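Local coordinates for O-methyltransferase, SAM-dependent (Legionella pneumophila subsp. pneumophila, PDB 3R3H), which probably transfers methyl groups from S-adenosylmethionine to hydroxyl groups of a substrate that is not identified, at residues 73-78 / 103-108; 155-160 / 201-206; 91-96 / 143-148. One frame throughout, in Å; residues are numbered along the deposited sequence.

Contact 1: residues 73-78 / 103-108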
loop_
_atom_site.group_PDB
_atom_site.type_symbol
_atom_site.label_atom_id
_atom_site.label_comp_id
_atom_site.label_asym_id
_atom_site.label_seq_id
_atom_site.Cartn_x
_atom_site.Cartn_y
_atom_site.Cartn_z
ATOM N N TYR A 73 -0.302 9.785 17.874
ATOM C CA TYR A 73 -0.031 8.373 17.577
ATOM C C TYR A 73 0.652 8.175 16.221
ATOM O O TYR A 73 1.677 7.479 16.132
ATOM C CB TYR A 73 -1.339 7.574 17.620
ATOM C CG TYR A 73 -1.214 6.096 17.310
ATOM C CD1 TYR A 73 -1.062 5.638 15.999
ATOM C CD2 TYR A 73 -1.236 5.155 18.330
ATOM C CE1 TYR A 73 -0.936 4.268 15.716
ATOM C CE2 TYR A 73 -1.101 3.786 18.065
ATOM C CZ TYR A 73 -0.952 3.350 16.763
ATOM O OH TYR A 73 -0.804 2.006 16.528
ATOM N N SER A 74 0.096 8.774 15.167
ATOM C CA SER A 74 0.686 8.631 13.839
ATOM C C SER A 74 2.051 9.319 13.746
ATOM O O SER A 74 2.909 8.906 12.967
ATOM C CB SER A 74 -0.269 9.172 12.752
ATOM O OG SER A 74 -0.850 10.411 13.122
ATOM N N ALA A 75 2.249 10.358 14.549
ATOM C CA ALA A 75 3.515 11.092 14.556
ATOM C C ALA A 75 4.617 10.231 15.193
ATOM O O ALA A 75 5.791 10.277 14.777
ATOM C CB ALA A 75 3.355 12.406 15.336
ATOM N N LEU A 76 4.221 9.450 16.200
ATOM C CA LEU A 76 5.141 8.580 16.901
ATOM C C LEU A 76 5.550 7.433 15.996
ATOM O O LEU A 76 6.749 7.186 15.775
ATOM C CB LEU A 76 4.464 8.043 18.154
ATOM C CG LEU A 76 5.285 7.064 19.003
ATOM C CD1 LEU A 76 6.586 7.726 19.457
ATOM C CD2 LEU A 76 4.446 6.638 20.194
ATOM N N ALA A 77 4.541 6.736 15.472
ATOM C CA ALA A 77 4.761 5.601 14.569
ATOM C C ALA A 77 5.679 6.005 13.432
ATOM O O ALA A 77 6.577 5.259 13.068
ATOM C CB ALA A 77 3.430 5.112 14.000
ATOM N N MET A 78 5.447 7.194 12.880
ATOM C CA MET A 78 6.255 7.708 11.781
ATOM C C MET A 78 7.732 7.873 12.154
ATOM O O MET A 78 8.606 7.458 11.385
ATOM C CB MET A 78 5.685 9.046 11.278
ATOM C CG MET A 78 4.674 8.885 10.136
ATOM S SD MET A 78 3.890 10.418 9.561
ATOM C CE MET A 78 2.177 9.910 9.593
ATOM N N PRO A 103 4.800 12.705 26.581
ATOM C CA PRO A 103 5.242 11.709 27.566
ATOM C C PRO A 103 5.603 10.390 26.861
ATOM O O PRO A 103 6.673 9.801 27.103
ATOM C CB PRO A 103 4.021 11.563 28.482
ATOM C CG PRO A 103 3.438 12.919 28.448
ATOM C CD PRO A 103 3.506 13.283 26.982
ATOM N N TYR A 104 4.700 9.935 25.990
ATOM C CA TYR A 104 4.898 8.707 25.239
ATOM C C TYR A 104 6.066 8.856 24.268
ATOM O O TYR A 104 6.867 7.929 24.101
ATOM C CB TYR A 104 3.625 8.362 24.477
ATOM C CG TYR A 104 2.443 8.180 25.383
ATOM C CD1 TYR A 104 1.626 9.256 25.715
ATOM C CD2 TYR A 104 2.156 6.934 25.935
ATOM C CE1 TYR A 104 0.554 9.101 26.564
ATOM C CE2 TYR A 104 1.094 6.764 26.793
ATOM C CZ TYR A 104 0.290 7.851 27.108
ATOM O OH TYR A 104 -0.765 7.691 27.984
ATOM N N TRP A 105 6.163 10.014 23.623
ATOM C CA TRP A 105 7.261 10.245 22.702
ATOM C C TRP A 105 8.620 10.054 23.408
ATOM O O TRP A 105 9.531 9.449 22.843
ATOM C CB TRP A 105 7.152 11.654 22.102
ATOM C CG TRP A 105 5.947 11.865 21.188
ATOM C CD1 TRP A 105 5.139 10.901 20.637
ATOM C CD2 TRP A 105 5.447 13.125 20.709
ATOM N NE1 TRP A 105 4.170 11.485 19.854
ATOM C CE2 TRP A 105 4.331 12.844 19.881
ATOM C CE3 TRP A 105 5.833 14.463 20.901
ATOM C CZ2 TRP A 105 3.594 13.861 19.239
ATOM C CZ3 TRP A 105 5.095 15.481 20.261
ATOM C CH2 TRP A 105 3.986 15.167 19.441
ATOM N N ARG A 106 8.742 10.563 24.637
ATOM C CA ARG A 106 9.971 10.441 25.435
ATOM C C ARG A 106 10.240 8.981 25.753
ATOM O O ARG A 106 11.336 8.462 25.540
ATOM C CB ARG A 106 9.838 11.173 26.773
ATOM C CG ARG A 106 9.488 12.631 26.677
ATOM C CD ARG A 106 10.715 13.494 26.727
ATOM N NE ARG A 106 10.431 14.845 26.259
ATOM C CZ ARG A 106 9.456 15.621 26.727
ATOM N NH1 ARG A 106 8.653 15.173 27.692
ATOM N NH2 ARG A 106 9.284 16.846 26.228
ATOM N N GLU A 107 9.213 8.345 26.299
ATOM C CA GLU A 107 9.265 6.950 26.674
ATOM C C GLU A 107 9.804 6.122 25.519
ATOM O O GLU A 107 10.555 5.171 25.729
ATOM C CB GLU A 107 7.863 6.489 27.063
ATOM C CG GLU A 107 7.695 4.993 27.277
ATOM C CD GLU A 107 6.225 4.601 27.447
ATOM O OE1 GLU A 107 5.893 3.423 27.168
ATOM O OE2 GLU A 107 5.404 5.464 27.862
ATOM N N ALA A 108 9.435 6.502 24.298
ATOM C CA ALA A 108 9.875 5.792 23.103
ATOM C C ALA A 108 11.105 6.414 22.443
ATOM O O ALA A 108 11.529 5.956 21.386
ATOM C CB ALA A 108 8.732 5.699 22.100
#
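Leu76 and Trp105 make the main apolar contact between these two helical segments. The two side chains lie alongside, pointing in opposite senses. Leu76 CD1 lies 3.7 Å from Trp105 CD1, and Leu76 CB lies 3.8 Å from the same indole carbon. The leucine thus meets the indole's pyrrole part obliquely, at CD1 and NE1. Leu76 CG is anti to the backbone N (chi1 178°), and this carries the branched end across the gap. The same CD1 methyl also meets Ala108, at 4.0 Å from its CB. Further along the indole, Ala75 CB is 4.2 Å from Trp105 CZ2, on the benzene end.

The two helices belong to the Rossmann-like fold of class I methyltransferases. Helix 73-80 follows strand 63-68, and helix 102-107 follows strand 87-92, its parallel neighbour in the sheet. The contact thus packs two successive connections of the fold side by side. Leu27 and Ala26 of helix 25-32 touch Leu76 and Ala108 respectively.

Polar interactions lie beside the contact. Trp105 NE1 donates a hydrogen bond to the carbonyl O of Gly72, just ahead of helix 73-80. This bond satisfies the buried indole N-H and helps to set how the ring is turned against Leu76 and Ala75.

Contact 2: residues 155-160 / 201-206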
loop_
_atom_site.group_PDB
_atom_site.type_symbol
_atom_site.label_atom_id
_atom_site.label_comp_id
_atom_site.label_asym_id
_atom_site.label_seq_id
_atom_site.Cartn_x
_atom_site.Cartn_y
_atom_site.Cartn_z
ATOM N N LEU A 155 -0.368 22.448 -2.172
ATOM C CA LEU A 155 0.747 22.784 -1.296
ATOM C C LEU A 155 1.685 21.578 -1.153
ATOM O O LEU A 155 2.902 21.700 -1.309
ATOM C CB LEU A 155 0.193 23.182 0.068
ATOM C CG LEU A 155 0.436 24.563 0.691
ATOM C CD1 LEU A 155 0.820 25.594 -0.351
ATOM C CD2 LEU A 155 -0.839 24.983 1.428
ATOM N N ALA A 156 1.103 20.416 -0.865
ATOM C CA ALA A 156 1.854 19.178 -0.703
ATOM C C ALA A 156 2.671 18.868 -1.948
ATOM O O ALA A 156 3.761 18.291 -1.863
ATOM C CB ALA A 156 0.898 18.019 -0.406
ATOM N N LEU A 157 2.133 19.234 -3.108
ATOM C CA LEU A 157 2.822 19.003 -4.372
ATOM C C LEU A 157 4.078 19.865 -4.468
ATOM O O LEU A 157 5.037 19.504 -5.150
ATOM C CB LEU A 157 1.895 19.304 -5.555
ATOM C CG LEU A 157 0.745 18.320 -5.789
ATOM C CD1 LEU A 157 -0.163 18.856 -6.867
ATOM C CD2 LEU A 157 1.287 16.954 -6.164
ATOM N N LYS A 158 4.069 21.003 -3.786
ATOM C CA LYS A 158 5.225 21.883 -3.796
ATOM C C LYS A 158 6.206 21.429 -2.714
ATOM O O LYS A 158 7.419 21.494 -2.909
ATOM C CB LYS A 158 4.789 23.327 -3.543
ATOM C CG LYS A 158 3.535 23.726 -4.306
ATOM C CD LYS A 158 3.657 25.118 -4.929
ATOM C CE LYS A 158 3.290 26.239 -3.968
ATOM N NZ LYS A 158 1.817 26.335 -3.719
ATOM N N LEU A 159 5.664 20.941 -1.596
ATOM C CA LEU A 159 6.458 20.496 -0.455
ATOM C C LEU A 159 7.105 19.124 -0.565
ATOM O O LEU A 159 8.018 18.799 0.199
ATOM C CB LEU A 159 5.608 20.526 0.816
ATOM C CG LEU A 159 5.295 21.886 1.446
ATOM C CD1 LEU A 159 4.440 21.694 2.673
ATOM C CD2 LEU A 159 6.589 22.605 1.814
ATOM N N VAL A 160 6.653 18.316 -1.510
ATOM C CA VAL A 160 7.203 16.975 -1.639
ATOM C C VAL A 160 8.466 16.831 -2.495
ATOM O O VAL A 160 8.747 17.629 -3.394
ATOM C CB VAL A 160 6.122 16.004 -2.179
ATOM C CG1 VAL A 160 6.065 16.085 -3.683
ATOM C CG2 VAL A 160 6.395 14.580 -1.721
ATOM N N SER A 201 -2.374 15.234 -14.593
ATOM C CA SER A 201 -1.361 14.567 -15.403
ATOM C C SER A 201 0.022 14.601 -14.763
ATOM O O SER A 201 0.929 13.912 -15.217
ATOM C CB SER A 201 -1.297 15.209 -16.796
ATOM O OG SER A 201 -0.903 16.574 -16.736
ATOM N N ARG A 202 0.157 15.392 -13.700
ATOM C CA ARG A 202 1.414 15.599 -12.958
ATOM C C ARG A 202 1.961 14.500 -12.042
ATOM O O ARG A 202 3.110 14.571 -11.610
ATOM C CB ARG A 202 1.279 16.838 -12.084
ATOM C CG ARG A 202 0.962 18.111 -12.814
ATOM C CD ARG A 202 0.778 19.237 -11.818
ATOM N NE ARG A 202 -0.398 19.009 -10.984
ATOM C CZ ARG A 202 -0.892 19.901 -10.128
ATOM N NH1 ARG A 202 -0.308 21.082 -9.986
ATOM N NH2 ARG A 202 -1.986 19.619 -9.427
ATOM N N VAL A 203 1.157 13.490 -11.743
ATOM C CA VAL A 203 1.604 12.477 -10.805
ATOM C C VAL A 203 1.167 11.045 -11.077
ATOM O O VAL A 203 0.220 10.813 -11.815
ATOM C CB VAL A 203 1.100 12.857 -9.385
ATOM C CG1 VAL A 203 1.730 14.175 -8.932
ATOM C CG2 VAL A 203 -0.428 12.993 -9.398
ATOM N N PHE A 204 1.879 10.091 -10.470
ATOM C CA PHE A 204 1.528 8.676 -10.563
ATOM C C PHE A 204 0.476 8.570 -9.465
ATOM O O PHE A 204 0.486 9.346 -8.515
ATOM C CB PHE A 204 2.715 7.777 -10.235
ATOM C CG PHE A 204 3.877 7.921 -11.187
ATOM C CD1 PHE A 204 3.726 7.659 -12.551
ATOM C CD2 PHE A 204 5.134 8.300 -10.716
ATOM C CE1 PHE A 204 4.815 7.770 -13.424
ATOM C CE2 PHE A 204 6.226 8.413 -11.585
ATOM C CZ PHE A 204 6.067 8.148 -12.936
ATOM N N VAL A 205 -0.420 7.606 -9.567
ATOM C CA VAL A 205 -1.499 7.511 -8.599
ATOM C C VAL A 205 -2.019 6.090 -8.355
ATOM O O VAL A 205 -2.004 5.254 -9.250
ATOM C CB VAL A 205 -2.667 8.415 -9.089
ATOM C CG1 VAL A 205 -3.998 7.933 -8.544
ATOM C CG2 VAL A 205 -2.405 9.855 -8.692
ATOM N N SER A 206 -2.455 5.819 -7.128
ATOM C CA SER A 206 -3.046 4.529 -6.773
ATOM C C SER A 206 -3.873 4.751 -5.525
ATOM O O SER A 206 -3.414 5.383 -4.579
ATOM C CB SER A 206 -1.988 3.427 -6.548
ATOM O OG SER A 206 -0.861 3.882 -5.821
#
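Leu157, in the last turn of helix 149-159, and Val203, at the start of strand 203-208, have CA atoms 9.2 Å apart, so the backbones stay well separated and side chains bridge the gap. In the class I methyltransferase fold, strand 203-208 is an outermost strand of the sheet within this chain, and it runs antiparallel to strand 214-219. Helix 149-159 links the parallel strands 137-143 and 164-169. The contact joins the C-terminal end of that helix to the edge of the sheet.

Leu157 carries one side of the contact with both of its methyls. Chi1 of -71° sets CG opposite the carbonyl carbon and aims the branched end at segment 201-206, where the two methyls find different partners. CD2 packs on Val203, while CD1 comes over one face of the Arg202 guanidinium, offset toward its rim. The leucine and arginine side chains cross at about a right angle. Arg202 reaches this place with its chain bent at chi3 (-66°). Its charged end is held by salt bridges from NH2 to Asp200 and Glu154, which help to keep the flat group beneath the methyl. On strand 203-208, Phe204 makes a cation-pi contact with Arg57 of the second subunit, so this edge also borders the dimer interface. The apolar closure between helix and strand is the meeting of Leu157 CD2 with Val203 CG1, at 3.9 Å.

Contact 3: residues 91-96 / 143-148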
loop_
_atom_site.group_PDB
_atom_site.type_symbol
_atom_site.label_atom_id
_atom_site.label_comp_id
_atom_site.label_asym_id
_atom_site.label_seq_id
_atom_site.Cartn_x
_atom_site.Cartn_y
_atom_site.Cartn_z
ATOM N N CYS A 91 1.471 18.445 12.368
ATOM C CA CYS A 91 0.745 19.714 12.449
ATOM C C CYS A 91 -0.613 19.437 13.054
ATOM O O CYS A 91 -1.454 18.814 12.399
ATOM C CB CYS A 91 0.570 20.326 11.048
ATOM S SG CYS A 91 2.110 20.503 10.032
ATOM N N ASP A 92 -0.828 19.870 14.300
ATOM C CA ASP A 92 -2.115 19.638 14.952
ATOM C C ASP A 92 -3.014 20.876 14.934
ATOM O O ASP A 92 -2.778 21.855 15.655
ATOM C CB ASP A 92 -1.936 19.144 16.389
ATOM C CG ASP A 92 -3.240 18.608 16.980
ATOM O OD1 ASP A 92 -3.314 18.371 18.210
ATOM O OD2 ASP A 92 -4.202 18.411 16.204
ATOM N N ILE A 93 -4.046 20.799 14.093
ATOM C CA ILE A 93 -5.015 21.871 13.884
ATOM C C ILE A 93 -6.078 21.864 14.968
ATOM O O ILE A 93 -6.793 22.849 15.160
ATOM C CB ILE A 93 -5.702 21.704 12.530
ATOM C CG1 ILE A 93 -6.618 20.479 12.564
ATOM C CG2 ILE A 93 -4.645 21.519 11.456
ATOM C CD1 ILE A 93 -7.481 20.308 11.350
ATOM N N ASN A 94 -6.179 20.740 15.669
ATOM C CA ASN A 94 -7.151 20.580 16.740
ATOM C C ASN A 94 -7.107 21.737 17.748
ATOM O O ASN A 94 -6.034 22.098 18.275
ATOM C CB ASN A 94 -6.885 19.253 17.457
ATOM C CG ASN A 94 -7.956 18.896 18.475
ATOM O OD1 ASN A 94 -8.960 19.586 18.617
ATOM N ND2 ASN A 94 -7.749 17.796 19.176
ATOM N N GLU A 95 -8.263 22.339 18.002
ATOM C CA GLU A 95 -8.313 23.406 18.981
ATOM C C GLU A 95 -9.375 23.097 20.025
ATOM O O GLU A 95 -9.814 23.968 20.786
ATOM C CB GLU A 95 -8.545 24.765 18.329
ATOM C CG GLU A 95 -9.485 24.812 17.162
ATOM C CD GLU A 95 -9.451 26.180 16.506
ATOM O OE1 GLU A 95 -10.052 27.126 17.060
ATOM O OE2 GLU A 95 -8.794 26.312 15.450
ATOM N N GLY A 96 -9.772 21.826 20.044
ATOM C CA GLY A 96 -10.725 21.329 21.017
ATOM C C GLY A 96 -9.869 20.632 22.064
ATOM O O GLY A 96 -8.704 20.987 22.260
ATOM N N ASP A 143 -4.578 14.523 6.597
ATOM C CA ASP A 143 -5.800 14.110 7.280
ATOM C C ASP A 143 -6.380 15.328 8.009
ATOM O O ASP A 143 -7.053 15.187 9.043
ATOM C CB ASP A 143 -5.488 12.984 8.276
ATOM C CG ASP A 143 -6.741 12.273 8.779
ATOM O OD1 ASP A 143 -7.852 12.736 8.429
ATOM O OD2 ASP A 143 -6.617 11.264 9.529
ATOM N N ALA A 144 -6.121 16.519 7.457
ATOM C CA ALA A 144 -6.595 17.772 8.044
ATOM C C ALA A 144 -8.039 18.051 7.651
ATOM O O ALA A 144 -8.709 17.181 7.094
ATOM C CB ALA A 144 -5.706 18.913 7.609
ATOM N N ASP A 145 -8.524 19.259 7.937
ATOM C CA ASP A 145 -9.906 19.610 7.606
ATOM C C ASP A 145 -10.176 19.515 6.103
ATOM O O ASP A 145 -9.470 20.116 5.272
ATOM C CB ASP A 145 -10.262 21.002 8.135
ATOM C CG ASP A 145 -9.304 22.074 7.667
ATOM O OD1 ASP A 145 -9.773 23.217 7.478
ATOM O OD2 ASP A 145 -8.092 21.790 7.507
ATOM N N LYS A 146 -11.214 18.744 5.785
ATOM C CA LYS A 146 -11.631 18.445 4.415
ATOM C C LYS A 146 -11.905 19.618 3.479
ATOM O O LYS A 146 -11.684 19.503 2.270
ATOM C CB LYS A 146 -12.860 17.535 4.447
ATOM C CG LYS A 146 -12.802 16.445 5.526
ATOM C CD LYS A 146 -11.525 15.616 5.439
ATOM C CE LYS A 146 -11.229 14.934 6.765
ATOM N NZ LYS A 146 -9.896 14.267 6.785
ATOM N N THR A 147 -12.367 20.739 4.024
ATOM C CA THR A 147 -12.682 21.892 3.193
ATOM C C THR A 147 -11.491 22.707 2.721
ATOM O O THR A 147 -11.659 23.830 2.253
ATOM C CB THR A 147 -13.658 22.836 3.897
ATOM O OG1 THR A 147 -13.058 23.328 5.106
ATOM C CG2 THR A 147 -14.955 22.100 4.224
ATOM N N ASN A 148 -10.286 22.165 2.852
ATOM C CA ASN A 148 -9.091 22.871 2.381
ATOM C C ASN A 148 -8.233 21.846 1.677
ATOM O O ASN A 148 -7.101 22.119 1.279
ATOM C CB ASN A 148 -8.304 23.500 3.534
ATOM C CG ASN A 148 -8.888 24.823 3.984
ATOM O OD1 ASN A 148 -9.418 24.929 5.086
ATOM N ND2 ASN A 148 -8.799 25.840 3.124
#
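Ile93 reaches across to Ala144 and Asp145 with a single methyl, CD1. This is the tighter part of the contact. CD1 sits 3.7 Å from Asp145 N and 4.4 Å from Ala144 CB. The outer chain of Ile93 is extended (chi2 173°), which carries CD1 to the opposite loop. Asp145 OD2 is 4.2 Å from the methyl, and its polar partner is Tyr152 OH.

The other side is looser. Beyond Ile93, residues 94-96 turn away, and Glu95 and Gly96 are exposed. Two Asx turns shape this loop: Asp92 OD2 accepts from Asn94 N, and Asn94 OD1 accepts from Gly96 N at 2.8 Å. In the facing loop, Lys146 NZ bonds to Ala144 O at 3.2 Å, to Asn170 and to Tyr149, and forms a salt bridge with Asp143 OD1 (3.0 Å).

Both loops leave the C-terminal ends of parallel strands, 87-92 and 137-143. In class I methyltransferases this end of the sheet usually holds the cofactor and substrate, so the contact probably lies close to the active site.

Contact between the loops thus rests on van der Waals packing of one isoleucine methyl, while polar groups of each loop bond within it or elsewhere in the chain.

Overall arrangement
All three contacts belong to one methyltransferase domain built on a mixed sheet. Contacts 1 and 2 lie on opposite sides of the chain's centre, with their own centres 28 Å apart. Contact 3 lies 20 Å from each, centre to centre. No two of them touch. Along the chain, contacts 1 and 3 cross: strand 87-92 comes between helices 73-80 and 102-107. Contact 2 opens after contact 3 has closed, but helix 149-159 directly follows loop 143-148. Contacts 2 and 3 both reach the same sheet. Contact 3 thus lies at the end of the sheet where this family usually binds its cofactor, while contacts 1 and 2 lie toward its flanks, contact 2 near the second subunit.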